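Side-chain contacts in thiosulfate sulfurtransferase RDL2, mitochondrial (Saccharomyces cerevisiae, PDB 6K6R), which catalyses the transfer of sulfane sulfur from thiosulfate to cyanide, yielding thiocyanate and sulfite: residues E86-K89 / V90-A94; Y63-P66 / T67-N70. All coordinates share one frame; numbering follows the deposited sequence.

Overall arrangement
Coming from the N terminus, the chain runs through helix 57-60 and first reaches contact 2, where 63-66 folds back on 67-70 in a tight turn that leads into strand 69-70, an outermost strand of the parallel sheet. It then loops out to helix 84-91, and contact 1 forms where the last turn of that helix gives way to the loop through Ala-94. The two are in series: each closes only its own local turn, and they neither nest nor cross. Their centres lie about 16 Å apart, yet they touch, with Phe-93 CZ 3.8 Å from Ile-69 CB, so the loop just past the helix packs on strand 69-70, to which the turn leads.

Contact 1: E86-K89 / V90-A94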
loop_
_atom_site.group_PDB
_atom_site.type_symbol
_atom_site.label_atom_id
_atom_site.label_comp_id
_atom_site.label_asym_id
_atom_site.label_seq_id
_atom_site.Cartn_x
_atom_site.Cartn_y
_atom_site.Cartn_z
ATOM N N GLU A 86 15.743 8.317 7.947
ATOM C CA GLU A 86 14.910 9.435 7.523
ATOM C C GLU A 86 13.514 8.970 7.127
ATOM O O GLU A 86 12.545 9.717 7.298
ATOM C CB GLU A 86 15.572 10.190 6.368
ATOM C CG GLU A 86 15.062 11.622 6.221
ATOM C CD GLU A 86 15.243 12.178 4.820
ATOM O OE1 GLU A 86 14.373 12.959 4.369
ATOM O OE2 GLU A 86 16.256 11.845 4.171
ATOM N N PHE A 87 13.388 7.751 6.595
ATOM C CA PHE A 87 12.061 7.203 6.334
ATOM C C PHE A 87 11.255 7.105 7.622
ATOM O O PHE A 87 10.075 7.471 7.655
ATOM C CB PHE A 87 12.173 5.831 5.666
ATOM C CG PHE A 87 10.871 5.309 5.110
ATOM C CD1 PHE A 87 9.923 4.733 5.942
ATOM C CD2 PHE A 87 10.599 5.387 3.753
ATOM C CE1 PHE A 87 8.732 4.251 5.435
ATOM C CE2 PHE A 87 9.407 4.906 3.240
ATOM C CZ PHE A 87 8.474 4.337 4.083
ATOM N N HIS A 88 11.880 6.616 8.695
ATOM C CA HIS A 88 11.182 6.504 9.969
ATOM C C HIS A 88 10.871 7.871 10.563
ATOM O O HIS A 88 9.856 8.029 11.245
ATOM C CB HIS A 88 12.006 5.678 10.954
ATOM C CG HIS A 88 11.229 5.217 12.147
ATOM N ND1 HIS A 88 10.864 6.065 13.172
ATOM C CD2 HIS A 88 10.734 4.000 12.474
ATOM C CE1 HIS A 88 10.185 5.388 14.081
ATOM N NE2 HIS A 88 10.093 4.133 13.681
ATOM N N LYS A 89 11.726 8.865 10.319
ATOM C CA LYS A 89 11.460 10.196 10.849
ATOM C C LYS A 89 10.353 10.892 10.066
ATOM O O LYS A 89 9.547 11.632 10.642
ATOM C CB LYS A 89 12.739 11.032 10.834
ATOM C CG LYS A 89 13.733 10.692 11.944
ATOM C CD LYS A 89 13.034 10.349 13.255
ATOM C CE LYS A 89 13.259 8.895 13.650
ATOM N NZ LYS A 89 12.486 8.532 14.872
ATOM N N VAL A 90 10.292 10.661 8.755
ATOM C CA VAL A 90 9.305 11.341 7.925
ATOM C C VAL A 90 7.927 10.710 8.089
ATOM O O VAL A 90 6.913 11.415 8.133
ATOM C CB VAL A 90 9.765 11.341 6.454
ATOM C CG1 VAL A 90 8.634 11.777 5.536
ATOM C CG2 VAL A 90 10.970 12.252 6.276
ATOM N N PHE A 91 7.861 9.380 8.197
ATOM C CA PHE A 91 6.586 8.674 8.209
ATOM C C PHE A 91 6.208 8.076 9.556
ATOM O O PHE A 91 5.042 7.713 9.740
ATOM C CB PHE A 91 6.593 7.555 7.157
ATOM C CG PHE A 91 6.757 8.050 5.751
ATOM C CD1 PHE A 91 5.700 8.648 5.087
ATOM C CD2 PHE A 91 7.971 7.926 5.096
ATOM C CE1 PHE A 91 5.847 9.109 3.794
ATOM C CE2 PHE A 91 8.124 8.384 3.803
ATOM C CZ PHE A 91 7.060 8.979 3.154
ATOM N N GLN A 92 7.156 7.956 10.487
ATOM C CA GLN A 92 6.906 7.408 11.824
ATOM C C GLN A 92 6.465 5.945 11.769
ATOM O O GLN A 92 5.616 5.502 12.545
ATOM C CB GLN A 92 5.900 8.258 12.602
ATOM C CG GLN A 92 6.550 9.405 13.357
ATOM C CD GLN A 92 7.756 8.956 14.165
ATOM O OE1 GLN A 92 8.864 9.460 13.979
ATOM N NE2 GLN A 92 7.543 8.008 15.070
ATOM N N PHE A 93 7.044 5.194 10.835
ATOM C CA PHE A 93 7.055 3.741 10.905
ATOM C C PHE A 93 8.288 3.250 10.159
ATOM O O PHE A 93 8.955 4.010 9.453
ATOM C CB PHE A 93 5.762 3.112 10.357
ATOM C CG PHE A 93 5.439 3.482 8.935
ATOM C CD1 PHE A 93 6.049 2.833 7.873
ATOM C CD2 PHE A 93 4.493 4.457 8.661
ATOM C CE1 PHE A 93 5.739 3.165 6.567
ATOM C CE2 PHE A 93 4.179 4.792 7.357
ATOM C CZ PHE A 93 4.804 4.146 6.309
ATOM N N ALA A 94 8.592 1.968 10.332
ATOM C CA ALA A 94 9.819 1.415 9.777
ATOM C C ALA A 94 9.739 1.327 8.258
ATOM O O ALA A 94 8.695 0.988 7.692
ATOM C CB ALA A 94 10.092 0.032 10.367
#
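Phe-91 sets its CD2 corner over the centre of the Phe-87 ring, 3.6 Å above the plane, with the two ring planes inclined at 43°. Phe-93 comes to the rim of Phe-87 instead, with its CE1 3.4 Å from Phe-87 CE1 and its carbonyl O near the same edge, in the ring plane. Its CG sits between backbone N and carbonyl carbon (chi1 57°), which turns the ring back to the helix, where Phe-91 CB lies against one face. The next residue after Phe-87, His-88, lays a face of its imidazole over the backbone N of Phe-93, and His-88 CA makes a CA-H...O contact of 3.4 Å with Phe-93 O. Lys-89 NZ reaches His-88 ND1 in a weak hydrogen bond of 3.4 Å.

The backbone keeps step: Phe-91 N bonds to Phe-87 O at 3.0 Å, and Gln-92 N to His-88 O at 2.8 Å, the latter from above the carbonyl plane as Gln-92 turns to positive phi and ends the helix. Ile-71 and Lys-95 add to the cover of Phe-87. Main-chain bonds thus define the helix end, while the three phenylalanines add apolar contact with little directional demand.

Contact 2: Y63-P66 / T67-N70; sequences YKMP and TTIN
The Met-65 peptide carbonyl is the flat group on which Thr-68 closes: Thr-68 N is hydrogen-bonded to its oxygen at 3.2 Å, approaching somewhat out of the carbonyl plane, with a tilt of 25°. Thr-68 OG1 donates to the same oxygen, though the modelled 2.3 Å is too short to be trusted in detail. That hydroxyl lies between the backbone N and the carbonyl carbon (chi1 51°), which folds it back toward Met-65 and leaves CG2 to meet Met-65 CE at 3.5 Å, the two side chains crossing at about a right angle. A water links the same pair, donating to Thr-68 OG1 and accepting from Met-65 N at 2.9 Å. Lys-64 slides past Thr-68 in the opposite sense, bending at its last two torsions to bring NZ within 3.0 Å of Thr-68 O.

At the corner, Pro-66 holds its CB 3.3 Å from Thr-67 N. Thr-67 has a positive phi of 71° and turns OG1 onto Pro-66 O, again at a doubtfully short distance, while its side chain also touches Val-42, Pro-45 and Leu-51. With an alanine at Thr-67 the packing against these three neighbours would probably be thinned, and the hydroxyl contact to Pro-66 O, doubtful as modelled, would go as well. Met-65 is buried, its side chain lying against Val-38 and Val-42 of helix 35-43, Leu-51 and Trp-137.

This is a type II beta turn from Met-65 to Thr-68, with proline at its second position and a positive-phi residue at its third; in this rhodanese domain it delivers the chain into strand 69-70, hydrogen-bonded to strand 49-53 at the margin of the parallel sheet.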
loop_
_atom_site.group_PDB
_atom_site.type_symbol
_atom_site.label_atom_id
_atom_site.label_comp_id
_atom_site.label_asym_id
_atom_site.label_seq_id
_atom_site.Cartn_x
_atom_site.Cartn_y
_atom_site.Cartn_z
ATOM N N TYR A 63 -11.252 7.852 5.898
ATOM C CA TYR A 63 -11.283 6.438 6.247
ATOM C C TYR A 63 -9.907 5.841 6.009
ATOM O O TYR A 63 -9.364 5.950 4.906
ATOM C CB TYR A 63 -12.330 5.668 5.433
ATOM C CG TYR A 63 -12.199 4.166 5.577
ATOM C CD1 TYR A 63 -12.663 3.515 6.714
ATOM C CD2 TYR A 63 -11.596 3.399 4.585
ATOM C CE1 TYR A 63 -12.539 2.145 6.855
ATOM C CE2 TYR A 63 -11.466 2.028 4.720
ATOM C CZ TYR A 63 -11.940 1.407 5.857
ATOM O OH TYR A 63 -11.816 0.042 5.996
ATOM N N LYS A 64 -9.356 5.204 7.038
ATOM C CA LYS A 64 -8.116 4.448 6.934
ATOM C C LYS A 64 -8.450 2.966 7.009
ATOM O O LYS A 64 -9.078 2.517 7.975
ATOM C CB LYS A 64 -7.137 4.827 8.044
ATOM C CG LYS A 64 -5.812 4.078 7.970
ATOM C CD LYS A 64 -4.849 4.522 9.059
ATOM C CE LYS A 64 -4.567 3.394 10.040
ATOM N NZ LYS A 64 -3.557 2.432 9.513
ATOM N N MET A 65 -8.048 2.218 5.993
ATOM C CA MET A 65 -8.193 0.770 6.042
ATOM C C MET A 65 -7.271 0.228 7.125
ATOM O O MET A 65 -6.061 0.486 7.078
ATOM C CB MET A 65 -7.863 0.152 4.688
ATOM C CG MET A 65 -8.381 -1.266 4.517
ATOM S SD MET A 65 -8.094 -1.909 2.858
ATOM C CE MET A 65 -6.529 -2.733 3.093
ATOM N N PRO A 66 -7.786 -0.492 8.122
ATOM C CA PRO A 66 -6.926 -0.952 9.220
ATOM C C PRO A 66 -5.782 -1.821 8.717
ATOM O O PRO A 66 -5.894 -2.508 7.700
ATOM C CB PRO A 66 -7.884 -1.745 10.119
ATOM C CG PRO A 66 -9.114 -1.983 9.292
ATOM C CD PRO A 66 -9.199 -0.844 8.335
ATOM N N THR A 67 -4.666 -1.763 9.448
ATOM C CA THR A 67 -3.399 -2.451 9.199
ATOM C C THR A 67 -2.635 -1.896 8.001
ATOM O O THR A 67 -1.582 -2.443 7.655
ATOM C CB THR A 67 -3.563 -3.967 9.008
ATOM O OG1 THR A 67 -4.218 -4.231 7.759
ATOM C CG2 THR A 67 -4.375 -4.571 10.147
ATOM N N THR A 68 -3.111 -0.830 7.364
ATOM C CA THR A 68 -2.389 -0.261 6.237
ATOM C C THR A 68 -1.325 0.723 6.710
ATOM O O THR A 68 -1.393 1.278 7.811
ATOM C CB THR A 68 -3.340 0.457 5.277
ATOM O OG1 THR A 68 -4.171 1.367 6.010
ATOM C CG2 THR A 68 -4.208 -0.539 4.546
ATOM N N ILE A 69 -0.331 0.936 5.854
ATOM C CA ILE A 69 0.637 2.014 6.007
ATOM C C ILE A 69 0.383 3.024 4.897
ATOM O O ILE A 69 0.009 2.649 3.780
ATOM C CB ILE A 69 2.090 1.496 5.969
ATOM C CG1 ILE A 69 2.390 0.802 4.640
ATOM C CG2 ILE A 69 2.349 0.553 7.137
ATOM C CD1 ILE A 69 3.859 0.490 4.431
ATOM N N ASN A 70 0.564 4.306 5.210
ATOM C CA ASN A 70 0.271 5.388 4.277
ATOM C C ASN A 70 1.579 5.895 3.684
ATOM O O ASN A 70 2.418 6.457 4.397
ATOM C CB ASN A 70 -0.491 6.515 4.971
ATOM C CG ASN A 70 -0.853 7.646 4.024
ATOM O OD1 ASN A 70 -0.988 8.796 4.438
ATOM N ND2 ASN A 70 -1.018 7.321 2.745
HETATM O O HOH W 1 -5.761 3.125 4.438
#